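Local coordinates for FeoA (Thermococcus thioreducens, PDB 3E19), which is a small SH3-like beta-barrel protein that probably takes part in regulating iron uptake, at residues Q29-M34 and K66-R71; M10-K15 and I42-S47; V19-G24 and L36-T41; L2-L7 and R71-K76. All coordinates share one frame; numbering follows the deposited sequence.

Contact 1 (Q29-M34 and K66-R71); sequences QKLVSM and KGLAGR
Two short helices, 24-32 and 66-69, meet here beside the beta-barrel of the FeoA fold, and L68 of the second helix reaches across to K30 and L31 of the first and to M34 just beyond them in the chain. With CG anti to the backbone N (chi1 -169°), L68 sends its isobutyl group straight over the gap, where L31 CA and L68 CA, the nearest CA pair, are 8.0 Å apart. L31 comes the other way, and the two leucines slide past each other rather than meeting end on: L31 CD2 lies 3.7 Å from L68 CG and 3.8 Å from L68 CD2, while L31 CD1 lies 4.1 Å from L68 CD1. Branched, flexible leucines suit such interdigitation. L68 CD2 also has K30 CB on one flank and M34 CE at 4.0 Å; both chains cross obliquely over the leucine. Lysine fits at the border because its aliphatic part covers L68, with K30 CE 4.2 Å from L68 CD1, while the residue stays partly exposed. R71 adds only CB, 4.2 Å from L31 CD1, before its chain turns away; its guanidinium makes a weak hydrogen bond to L22 O. Cut back to an alanine, L68 would lose its isobutyl group, which is likely to open a gap between the helices and leave the L31 and M34 methyl groups without this partner. Beneath the helices, L31 and M34 rest on I64 of strand 60-64, M34 also on F62, while E9 of a third subunit packs on M34 and L68.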
loop_
_atom_site.group_PDB
_atom_site.type_symbol
_atom_site.label_atom_id
_atom_site.label_comp_id
_atom_site.label_asym_id
_atom_site.label_seq_id
_atom_site.Cartn_x
_atom_site.Cartn_y
_atom_site.Cartn_z
ATOM N N GLN C 29 -22.106 -8.357 1.707
ATOM C CA GLN C 29 -20.694 -8.230 1.329
ATOM C C GLN C 29 -20.286 -6.773 1.086
ATOM O O GLN C 29 -19.175 -6.341 1.432
ATOM C CB GLN C 29 -20.385 -9.103 0.101
ATOM C CG GLN C 29 -20.634 -10.622 0.311
ATOM C CD GLN C 29 -20.488 -11.406 -1.001
ATOM O OE1 GLN C 29 -21.477 -11.860 -1.590
ATOM N NE2 GLN C 29 -19.261 -11.493 -1.495
ATOM N N LYS C 30 -21.177 -5.990 0.502
ATOM C CA LYS C 30 -20.895 -4.567 0.305
ATOM C C LYS C 30 -20.794 -3.820 1.648
ATOM O O LYS C 30 -19.936 -2.952 1.844
ATOM C CB LYS C 30 -21.990 -3.932 -0.547
ATOM C CG LYS C 30 -21.623 -3.777 -1.999
ATOM C CD LYS C 30 -22.724 -3.046 -2.754
ATOM C CE LYS C 30 -24.007 -3.854 -2.785
ATOM N NZ LYS C 30 -24.826 -3.507 -4.008
ATOM N N LEU C 31 -21.652 -4.193 2.585
ATOM C CA LEU C 31 -21.710 -3.516 3.882
ATOM C C LEU C 31 -20.667 -3.966 4.948
ATOM O O LEU C 31 -20.192 -3.157 5.754
ATOM C CB LEU C 31 -23.144 -3.662 4.405
ATOM C CG LEU C 31 -24.124 -2.793 3.623
ATOM C CD1 LEU C 31 -25.527 -3.306 3.855
ATOM C CD2 LEU C 31 -24.004 -1.305 4.052
ATOM N N VAL C 32 -20.292 -5.246 4.932
ATOM C CA VAL C 32 -19.428 -5.771 5.986
ATOM C C VAL C 32 -18.050 -5.121 5.858
ATOM O O VAL C 32 -17.376 -4.918 6.845
ATOM C CB VAL C 32 -19.308 -7.290 5.912
ATOM C CG1 VAL C 32 -18.579 -7.667 4.624
ATOM C CG2 VAL C 32 -18.562 -7.845 7.145
ATOM N N SER C 33 -17.676 -4.716 4.646
ATOM C CA SER C 33 -16.401 -4.043 4.402
ATOM C C SER C 33 -16.333 -2.615 4.979
ATOM O O SER C 33 -15.261 -2.006 5.029
ATOM C CB SER C 33 -16.020 -4.107 2.899
ATOM O OG SER C 33 -16.643 -3.114 2.093
ATOM N N MET C 34 -17.465 -2.095 5.444
ATOM C CA MET C 34 -17.488 -0.803 6.170
ATOM C C MET C 34 -17.792 -1.047 7.636
ATOM O O MET C 34 -18.183 -0.125 8.378
ATOM C CB MET C 34 -18.539 0.131 5.576
ATOM C CG MET C 34 -18.113 0.788 4.267
ATOM S SD MET C 34 -19.442 1.822 3.528
ATOM C CE MET C 34 -20.401 0.495 2.812
ATOM N N LYS C 66 -26.921 6.966 0.264
ATOM C CA LYS C 66 -28.235 6.855 0.898
ATOM C C LYS C 66 -28.943 5.564 0.550
ATOM O O LYS C 66 -29.612 4.947 1.406
ATOM C CB LYS C 66 -29.149 8.027 0.492
ATOM C CG LYS C 66 -28.805 9.331 1.164
ATOM C CD LYS C 66 -30.022 10.125 1.592
ATOM C CE LYS C 66 -29.707 10.945 2.875
ATOM N NZ LYS C 66 -30.364 12.300 2.877
ATOM N N GLY C 67 -28.857 5.158 -0.710
ATOM C CA GLY C 67 -29.470 3.870 -1.124
ATOM C C GLY C 67 -28.975 2.661 -0.343
ATOM O O GLY C 67 -29.783 1.912 0.228
ATOM N N LEU C 68 -27.652 2.471 -0.280
ATOM C CA LEU C 68 -27.102 1.332 0.440
ATOM C C LEU C 68 -27.367 1.461 1.945
ATOM O O LEU C 68 -27.655 0.446 2.608
ATOM C CB LEU C 68 -25.600 1.115 0.164
ATOM C CG LEU C 68 -25.029 -0.217 0.673
ATOM C CD1 LEU C 68 -25.767 -1.476 0.142
ATOM C CD2 LEU C 68 -23.532 -0.332 0.387
ATOM N N ALA C 69 -27.300 2.686 2.451
ATOM C CA ALA C 69 -27.591 3.013 3.840
ATOM C C ALA C 69 -29.048 2.683 4.270
ATOM O O ALA C 69 -29.295 2.357 5.423
ATOM C CB ALA C 69 -27.265 4.468 4.107
ATOM N N GLY C 70 -29.985 2.690 3.332
ATOM C CA GLY C 70 -31.332 2.195 3.561
ATOM C C GLY C 70 -31.454 0.733 3.935
ATOM O O GLY C 70 -32.460 0.301 4.511
ATOM N N ARG C 71 -30.445 -0.050 3.602
ATOM C CA ARG C 71 -30.396 -1.435 3.977
ATOM C C ARG C 71 -29.848 -1.708 5.366
ATOM O O ARG C 71 -29.885 -2.876 5.804
ATOM C CB ARG C 71 -29.513 -2.241 3.029
ATOM C CG ARG C 71 -29.826 -2.055 1.589
ATOM C CD ARG C 71 -31.134 -2.600 1.124
ATOM N NE ARG C 71 -30.947 -2.795 -0.318
ATOM C CZ ARG C 71 -31.061 -3.948 -0.980
ATOM N NH1 ARG C 71 -31.448 -5.066 -0.372
ATOM N NH2 ARG C 71 -30.837 -3.964 -2.293
#

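Contact 2 (M10-K15 and I42-S47); sequences MGPGDK and IQVLES
V44 has both backbone polar atoms bonded not by a neighbouring strand but by a tight turn, the type II turn G11-D14. V44 N gives a nearly straight bond to D14 O (2.9 Å, 172° at the hydrogen), lying almost along the C=O axis. V44 O in return takes G13 N at 2.8 Å, a more bent bond (146°) whose donor is tilted out of the carbonyl plane. Glycine suits G13, since a side chain at its positive phi would strike the preceding carbonyl, and proline suits the corner before it. D14 also braces the turn from within: its carboxylate OD2 accepts G11 N at 2.7 Å from above the carboxylate plane, so an aspartate at the exit holds the entry. The V44 side chain points toward the turn. CG1, anti to the backbone N (chi1 -179°), lies over the G11 carbonyl, 3.6 Å from G11 C, and CG2 turns to M10 CB at 3.9 Å. Were V44 an alanine, the loss of both methyls would probably leave a gap beneath the G11 carbonyl and take from M10 CB one of its apolar partners. P12 lays its ring against E46 and S47, CG 3.8 Å from S47 N, and a water bridges M10 O and S47 OG. Beyond the turn, K15 and Q43 form a non-hydrogen-bonded antiparallel pair, their CG atoms 4.0 Å apart, where strand 15-21 begins. On its other side strand 41-46 pairs with strand 53-57, where L45 and E46 face I54 as a classic bulge; inward, V44 rests on L7 and I53.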
loop_
_atom_site.group_PDB
_atom_site.type_symbol
_atom_site.label_atom_id
_atom_site.label_comp_id
_atom_site.label_asym_id
_atom_site.label_seq_id
_atom_site.Cartn_x
_atom_site.Cartn_y
_atom_site.Cartn_z
ATOM N N MET C 10 -30.744 8.649 9.585
ATOM C CA MET C 10 -30.091 9.161 10.763
ATOM C C MET C 10 -29.279 10.400 10.424
ATOM O O MET C 10 -28.830 10.590 9.321
ATOM C CB MET C 10 -29.181 8.101 11.356
ATOM C CG MET C 10 -29.950 6.946 11.893
ATOM S SD MET C 10 -28.840 5.640 12.430
ATOM C CE MET C 10 -28.151 6.387 13.927
ATOM N N GLY C 11 -29.085 11.253 11.387
ATOM C CA GLY C 11 -28.472 12.546 11.096
ATOM C C GLY C 11 -27.210 12.720 11.894
ATOM O O GLY C 11 -26.995 12.009 12.862
ATOM N N PRO C 12 -26.388 13.702 11.503
ATOM C CA PRO C 12 -25.147 13.992 12.183
ATOM C C PRO C 12 -25.334 13.998 13.700
ATOM O O PRO C 12 -26.336 14.527 14.225
ATOM C CB PRO C 12 -24.799 15.385 11.669
ATOM C CG PRO C 12 -25.307 15.373 10.286
ATOM C CD PRO C 12 -26.615 14.626 10.372
ATOM N N GLY C 13 -24.389 13.396 14.395
ATOM C CA GLY C 13 -24.498 13.217 15.815
ATOM C C GLY C 13 -25.189 11.948 16.288
ATOM O O GLY C 13 -24.935 11.541 17.404
ATOM N N ASP C 14 -26.090 11.344 15.505
ATOM C CA ASP C 14 -26.761 10.104 15.953
ATOM C C ASP C 14 -25.747 8.978 16.107
ATOM O O ASP C 14 -24.782 8.876 15.315
ATOM C CB ASP C 14 -27.808 9.616 14.965
ATOM C CG ASP C 14 -28.956 10.566 14.799
ATOM O OD1 ASP C 14 -29.084 11.493 15.626
ATOM O OD2 ASP C 14 -29.715 10.394 13.814
ATOM N N LYS C 15 -25.974 8.134 17.111
ATOM C CA LYS C 15 -25.243 6.891 17.284
ATOM C C LYS C 15 -26.231 5.755 17.453
ATOM O O LYS C 15 -27.281 5.924 18.084
ATOM C CB LYS C 15 -24.442 6.884 18.577
ATOM C CG LYS C 15 -23.394 7.929 18.744
ATOM C CD LYS C 15 -22.663 7.679 20.077
ATOM C CE LYS C 15 -21.972 6.294 20.115
ATOM N NZ LYS C 15 -20.633 6.253 20.834
ATOM N N ILE C 42 -22.308 2.563 15.128
ATOM C CA ILE C 42 -22.088 3.531 14.097
ATOM C C ILE C 42 -22.383 4.918 14.666
ATOM O O ILE C 42 -23.335 5.089 15.444
ATOM C CB ILE C 42 -22.942 3.171 12.824
ATOM C CG1 ILE C 42 -23.045 4.340 11.846
ATOM C CG2 ILE C 42 -24.329 2.695 13.140
ATOM C CD1 ILE C 42 -23.349 3.852 10.503
ATOM N N GLN C 43 -21.543 5.886 14.304
ATOM C CA GLN C 43 -21.864 7.284 14.467
ATOM C C GLN C 43 -21.938 7.974 13.140
ATOM O O GLN C 43 -21.059 7.816 12.289
ATOM C CB GLN C 43 -20.839 8.025 15.309
ATOM C CG GLN C 43 -21.307 9.454 15.673
ATOM C CD GLN C 43 -20.231 10.230 16.415
ATOM O OE1 GLN C 43 -20.249 11.476 16.465
ATOM N NE2 GLN C 43 -19.259 9.504 16.960
ATOM N N VAL C 44 -22.994 8.764 12.988
ATOM C CA VAL C 44 -23.191 9.537 11.800
ATOM C C VAL C 44 -22.491 10.871 12.020
ATOM O O VAL C 44 -22.742 11.536 13.033
ATOM C CB VAL C 44 -24.653 9.730 11.536
ATOM C CG1 VAL C 44 -24.837 10.555 10.239
ATOM C CG2 VAL C 44 -25.300 8.319 11.462
ATOM N N LEU C 45 -21.591 11.206 11.095
ATOM C CA LEU C 45 -20.763 12.414 11.195
ATOM C C LEU C 45 -21.273 13.545 10.306
ATOM O O LEU C 45 -21.188 14.687 10.685
ATOM C CB LEU C 45 -19.318 12.108 10.813
ATOM C CG LEU C 45 -18.573 11.041 11.607
ATOM C CD1 LEU C 45 -17.125 11.077 11.233
ATOM C CD2 LEU C 45 -18.702 11.251 13.094
ATOM N N GLU C 46 -21.760 13.222 9.115
ATOM C CA GLU C 46 -22.237 14.228 8.157
ATOM C C GLU C 46 -23.255 13.589 7.255
ATOM O O GLU C 46 -23.158 12.406 6.941
ATOM C CB GLU C 46 -21.141 14.833 7.237
ATOM C CG GLU C 46 -19.718 14.690 7.702
ATOM C CD GLU C 46 -18.702 15.158 6.668
ATOM O OE1 GLU C 46 -19.120 15.820 5.681
ATOM O OE2 GLU C 46 -17.482 14.851 6.843
ATOM N N SER C 47 -24.207 14.401 6.807
ATOM C CA SER C 47 -25.197 13.973 5.845
ATOM C C SER C 47 -25.760 15.161 5.087
ATOM O O SER C 47 -25.789 16.285 5.620
ATOM C CB SER C 47 -26.327 13.249 6.555
ATOM O OG SER C 47 -27.163 12.607 5.615
HETATM O O HOH W 1 -29.010 10.838 6.227
#

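Contact 3 (V19-G24 and L36-T41); sequences VNILGG and LTPGAT
I21 points toward the loop, and its CG1-CD1 arm has the ring of P38 at its flank. CG1 of I21 is anti to the carbonyl carbon (chi1 -59°), and the bend at chi2 (-51°) swings CD1 to within 3.7 Å of L36 O, so the methyl rests against the peptide that precedes T37. The flank of the same arm meets the proline ring, I21 CG1 lying 4.3 Å from P38 CD, a loose apolar touch. The far edge of the ring turns to the strand backbone: P38 CB is 3.9 Å from V19 O, and P38 CG is 4.4 Å from N20 N. V19 and N20 aim their own side chains away from the loop, consistent with the compact proline ring lying close to their main chain. A beta-branched isoleucine suits the strand while offering a long arm to the loop. P38 and G39 occupy the two middle positions of a type II turn from T37 to A40, closed by A40 N to T37 O at 3.2 Å. That Pro-Gly pair is the classic sequence for such a turn, and here it leads from the loop after helix 24-32 into strand 41-46 of the SH3-like barrel.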
loop_
_atom_site.group_PDB
_atom_site.type_symbol
_atom_site.label_atom_id
_atom_site.label_comp_id
_atom_site.label_asym_id
_atom_site.label_seq_id
_atom_site.Cartn_x
_atom_site.Cartn_y
_atom_site.Cartn_z
ATOM N N VAL C 19 -28.762 -3.588 13.716
ATOM C CA VAL C 19 -29.614 -4.681 14.167
ATOM C C VAL C 19 -29.859 -5.656 13.039
ATOM O O VAL C 19 -29.991 -6.832 13.309
ATOM C CB VAL C 19 -30.965 -4.209 14.817
ATOM C CG1 VAL C 19 -30.686 -3.486 16.121
ATOM C CG2 VAL C 19 -31.847 -3.372 13.870
ATOM N N ASN C 20 -29.855 -5.193 11.801
ATOM C CA ASN C 20 -30.217 -6.012 10.659
ATOM C C ASN C 20 -29.697 -5.408 9.382
ATOM O O ASN C 20 -29.704 -4.222 9.255
ATOM C CB ASN C 20 -31.724 -6.062 10.519
ATOM C CG ASN C 20 -32.204 -7.231 9.696
ATOM O OD1 ASN C 20 -32.290 -8.364 10.201
ATOM N ND2 ASN C 20 -32.597 -6.963 8.466
ATOM N N ILE C 21 -29.269 -6.242 8.454
ATOM C CA ILE C 21 -28.911 -5.823 7.126
ATOM C C ILE C 21 -29.984 -6.386 6.200
ATOM O O ILE C 21 -30.196 -7.584 6.202
ATOM C CB ILE C 21 -27.547 -6.438 6.716
ATOM C CG1 ILE C 21 -26.439 -6.029 7.674
ATOM C CG2 ILE C 21 -27.199 -6.050 5.278
ATOM C CD1 ILE C 21 -26.332 -4.526 7.938
ATOM N N LEU C 22 -30.661 -5.540 5.427
ATOM C CA LEU C 22 -31.711 -5.981 4.490
ATOM C C LEU C 22 -31.076 -6.375 3.160
ATOM O O LEU C 22 -30.238 -5.657 2.660
ATOM C CB LEU C 22 -32.735 -4.857 4.226
ATOM C CG LEU C 22 -33.284 -4.103 5.470
ATOM C CD1 LEU C 22 -34.162 -2.897 5.117
ATOM C CD2 LEU C 22 -34.006 -5.030 6.441
ATOM N N GLY C 23 -31.464 -7.529 2.607
ATOM C CA GLY C 23 -31.133 -7.890 1.219
ATOM C C GLY C 23 -30.175 -9.038 0.949
ATOM O O GLY C 23 -29.653 -9.184 -0.171
ATOM N N GLY C 24 -29.949 -9.894 1.926
ATOM C CA GLY C 24 -29.045 -11.004 1.705
ATOM C C GLY C 24 -27.691 -10.664 1.081
ATOM O O GLY C 24 -27.101 -9.634 1.390
ATOM N N LEU C 36 -20.259 -2.709 8.753
ATOM C CA LEU C 36 -21.714 -2.706 8.988
ATOM C C LEU C 36 -22.291 -4.137 8.951
ATOM O O LEU C 36 -22.610 -4.697 7.889
ATOM C CB LEU C 36 -22.404 -1.746 8.040
ATOM C CG LEU C 36 -21.956 -0.303 8.133
ATOM C CD1 LEU C 36 -22.462 0.519 6.929
ATOM C CD2 LEU C 36 -22.397 0.277 9.487
ATOM N N THR C 37 -22.308 -4.721 10.146
ATOM C CA THR C 37 -22.815 -6.037 10.462
ATOM C C THR C 37 -23.570 -5.910 11.814
ATOM O O THR C 37 -23.271 -5.008 12.597
ATOM C CB THR C 37 -21.604 -7.051 10.612
ATOM O OG1 THR C 37 -22.063 -8.358 10.739
ATOM C CG2 THR C 37 -20.814 -6.786 11.803
ATOM N N PRO C 38 -24.537 -6.802 12.082
ATOM C CA PRO C 38 -25.222 -6.704 13.356
ATOM C C PRO C 38 -24.324 -6.674 14.571
ATOM O O PRO C 38 -23.394 -7.476 14.715
ATOM C CB PRO C 38 -26.193 -7.892 13.319
ATOM C CG PRO C 38 -26.491 -8.034 11.903
ATOM C CD PRO C 38 -25.110 -7.890 11.273
ATOM N N GLY C 39 -24.550 -5.659 15.392
ATOM C CA GLY C 39 -23.861 -5.444 16.647
ATOM C C GLY C 39 -22.815 -4.367 16.610
ATOM O O GLY C 39 -22.417 -3.879 17.624
ATOM N N ALA C 40 -22.336 -3.991 15.430
ATOM C CA ALA C 40 -21.431 -2.856 15.303
ATOM C C ALA C 40 -22.135 -1.555 15.666
ATOM O O ALA C 40 -23.337 -1.427 15.437
ATOM C CB ALA C 40 -20.841 -2.780 13.833
ATOM N N THR C 41 -21.363 -0.601 16.224
ATOM C CA THR C 41 -21.842 0.730 16.577
ATOM C C THR C 41 -21.389 1.712 15.507
ATOM O O THR C 41 -20.277 1.650 14.996
ATOM C CB THR C 41 -21.360 1.135 17.971
ATOM O OG1 THR C 41 -21.860 0.184 18.920
ATOM C CG2 THR C 41 -21.793 2.546 18.369
#

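Contact 4 (L2-L7 and R71-K76); sequences LMVVPL and RVMVRK
V5 and V74 form the central hydrogen-bonded pair between antiparallel strands 4-6 and 72-76: V5 N reaches V74 O at 2.9 Å, in the carbonyl plane, and V74 N reaches V5 O at 2.8 Å. K76 N to M3 O (3.0 Å) and L7 N to V72 O (2.8 Å) extend the pairing at both ends. Between these bonds lie two non-hydrogen-bonded pairs, V4 with R75 and P6 with M73, where CA-H...O contacts take over. A proline costs nothing toward this partner strand, because the backbone N at such a position would donate no bond to it.

Among the apolar contacts, M73 does most on the face it shares with V4 and P6. Its chain, bent at chi2 (-57°) and again at chi3, curls back over the neighbouring strand, where CE sits 3.5 Å from V5 C and SD runs beside the P6 ring at 3.8 Å from P6 CG. V4 CG1 meets the same CE, the two side chains crossing at about a right angle. On the opposite face L7 CB packs against V72 CB and V74 CG2, toward the interior, and small beta-branched valines fill that side well.

Charged groups contribute through their flat or aliphatic parts. L2 CD2 lies 4.1 Å above the R75 guanidinium, over its centre, and K76 CD lies against M3 CB. The chemistry implies a join carried by main-chain bonds and sealed by hydrophobic groups, with both cations at the edge of the contact, where K76 makes a long, weak ion pair with D14.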
loop_
_atom_site.group_PDB
_atom_site.type_symbol
_atom_site.label_atom_id
_atom_site.label_comp_id
_atom_site.label_asym_id
_atom_site.label_seq_id
_atom_site.Cartn_x
_atom_site.Cartn_y
_atom_site.Cartn_z
ATOM N N LEU C 2 -38.793 2.387 21.210
ATOM C CA LEU C 2 -37.447 2.114 20.788
ATOM C C LEU C 2 -37.359 2.655 19.364
ATOM O O LEU C 2 -38.222 2.357 18.559
ATOM C CB LEU C 2 -37.184 0.609 20.833
ATOM C CG LEU C 2 -35.818 0.155 20.330
ATOM C CD1 LEU C 2 -34.677 0.665 21.221
ATOM C CD2 LEU C 2 -35.778 -1.360 20.197
ATOM N N MET C 3 -36.316 3.433 19.041
ATOM C CA MET C 3 -36.152 3.971 17.697
ATOM C C MET C 3 -35.284 3.032 16.887
ATOM O O MET C 3 -34.113 2.873 17.190
ATOM C CB MET C 3 -35.515 5.360 17.742
ATOM C CG MET C 3 -36.406 6.450 18.417
ATOM S SD MET C 3 -37.961 6.648 17.511
ATOM C CE MET C 3 -37.358 7.017 15.851
ATOM N N VAL C 4 -35.894 2.388 15.897
ATOM C CA VAL C 4 -35.222 1.498 14.999
ATOM C C VAL C 4 -35.442 2.035 13.611
ATOM O O VAL C 4 -36.563 2.078 13.107
ATOM C CB VAL C 4 -35.761 0.088 15.095
ATOM C CG1 VAL C 4 -35.111 -0.806 14.020
ATOM C CG2 VAL C 4 -35.544 -0.457 16.522
ATOM N N VAL C 5 -34.364 2.495 13.010
ATOM C CA VAL C 5 -34.478 3.242 11.743
ATOM C C VAL C 5 -33.366 2.857 10.809
ATOM O O VAL C 5 -32.329 2.403 11.281
ATOM C CB VAL C 5 -34.377 4.745 12.008
ATOM C CG1 VAL C 5 -35.569 5.210 12.856
ATOM C CG2 VAL C 5 -33.079 5.090 12.636
ATOM N N PRO C 6 -33.575 3.017 9.488
ATOM C CA PRO C 6 -32.486 2.836 8.544
ATOM C C PRO C 6 -31.392 3.875 8.720
ATOM O O PRO C 6 -31.646 5.024 9.097
ATOM C CB PRO C 6 -33.168 2.989 7.171
ATOM C CG PRO C 6 -34.626 2.812 7.445
ATOM C CD PRO C 6 -34.833 3.367 8.797
ATOM N N LEU C 7 -30.161 3.476 8.447
ATOM C CA LEU C 7 -29.061 4.384 8.623
ATOM C C LEU C 7 -29.299 5.618 7.760
ATOM O O LEU C 7 -28.932 6.698 8.164
ATOM C CB LEU C 7 -27.757 3.689 8.280
ATOM C CG LEU C 7 -26.505 4.524 8.095
ATOM C CD1 LEU C 7 -26.247 5.227 9.360
ATOM C CD2 LEU C 7 -25.364 3.573 7.694
ATOM N N ARG C 71 -30.445 -0.050 3.602
ATOM C CA ARG C 71 -30.396 -1.435 3.977
ATOM C C ARG C 71 -29.848 -1.708 5.366
ATOM O O ARG C 71 -29.885 -2.876 5.804
ATOM C CB ARG C 71 -29.513 -2.241 3.029
ATOM C CG ARG C 71 -29.826 -2.055 1.589
ATOM C CD ARG C 71 -31.134 -2.600 1.124
ATOM N NE ARG C 71 -30.947 -2.795 -0.318
ATOM C CZ ARG C 71 -31.061 -3.948 -0.980
ATOM N NH1 ARG C 71 -31.448 -5.066 -0.372
ATOM N NH2 ARG C 71 -30.837 -3.964 -2.293
ATOM N N VAL C 72 -29.321 -0.685 6.048
ATOM C CA VAL C 72 -28.764 -0.871 7.362
ATOM C C VAL C 72 -29.804 -0.446 8.433
ATOM O O VAL C 72 -30.104 0.726 8.544
ATOM C CB VAL C 72 -27.447 -0.119 7.515
ATOM C CG1 VAL C 72 -26.830 -0.380 8.863
ATOM C CG2 VAL C 72 -26.501 -0.493 6.419
ATOM N N MET C 73 -30.371 -1.381 9.202
ATOM C CA MET C 73 -31.341 -0.999 10.250
ATOM C C MET C 73 -30.604 -0.836 11.557
ATOM O O MET C 73 -29.847 -1.721 11.984
ATOM C CB MET C 73 -32.441 -2.094 10.419
ATOM C CG MET C 73 -33.287 -2.301 9.186
ATOM S SD MET C 73 -34.095 -0.752 8.670
ATOM C CE MET C 73 -34.764 -0.277 10.322
ATOM N N VAL C 74 -30.828 0.263 12.226
ATOM C CA VAL C 74 -30.016 0.625 13.357
ATOM C C VAL C 74 -30.967 0.885 14.523
ATOM O O VAL C 74 -32.016 1.524 14.337
ATOM C CB VAL C 74 -29.206 1.873 13.027
ATOM C CG1 VAL C 74 -28.305 2.315 14.191
ATOM C CG2 VAL C 74 -28.371 1.587 11.781
ATOM N N ARG C 75 -30.606 0.413 15.704
ATOM C CA ARG C 75 -31.275 0.892 16.916
ATOM C C ARG C 75 -30.487 2.049 17.509
ATOM O O ARG C 75 -29.305 1.909 17.785
ATOM C CB ARG C 75 -31.443 -0.220 17.928
ATOM C CG ARG C 75 -30.187 -0.895 18.462
ATOM C CD ARG C 75 -30.653 -2.052 19.392
ATOM N NE ARG C 75 -31.261 -1.572 20.634
ATOM C CZ ARG C 75 -31.956 -2.332 21.497
ATOM N NH1 ARG C 75 -32.430 -1.774 22.603
ATOM N NH2 ARG C 75 -32.252 -3.612 21.230
ATOM N N LYS C 76 -31.139 3.206 17.641
ATOM C CA LYS C 76 -30.500 4.405 18.178
ATOM C C LYS C 76 -30.179 4.223 19.635
ATOM O O LYS C 76 -30.913 3.538 20.382
ATOM C CB LYS C 76 -31.396 5.626 18.007
ATOM C CG LYS C 76 -31.495 6.050 16.543
ATOM C CD LYS C 76 -32.463 7.247 16.315
ATOM C CE LYS C 76 -31.762 8.592 16.478
ATOM N NZ LYS C 76 -32.654 9.717 15.964
#

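Contact 4 closes the chain on itself, and the other three lie within the loop it closes. It shares R71 with contact 1, where L31 CD2 also touches V72 CG2 at 3.5 Å. Contact 3 is probably hydrogen-bonded to both, V19 N to M73 O (2.8 Å) on the sheet side and L36 N to L31 O (3.0 Å) on the helix side. Contacts 2 and 4 meet inside the barrel, with I42 CD1 3.4 Å from L7 CD1, and I42 CD1 also touches L36 CD2 of contact 3. Contacts 1 and 2 lie on opposite sides of the chain's centre, their centres about 15 Å apart.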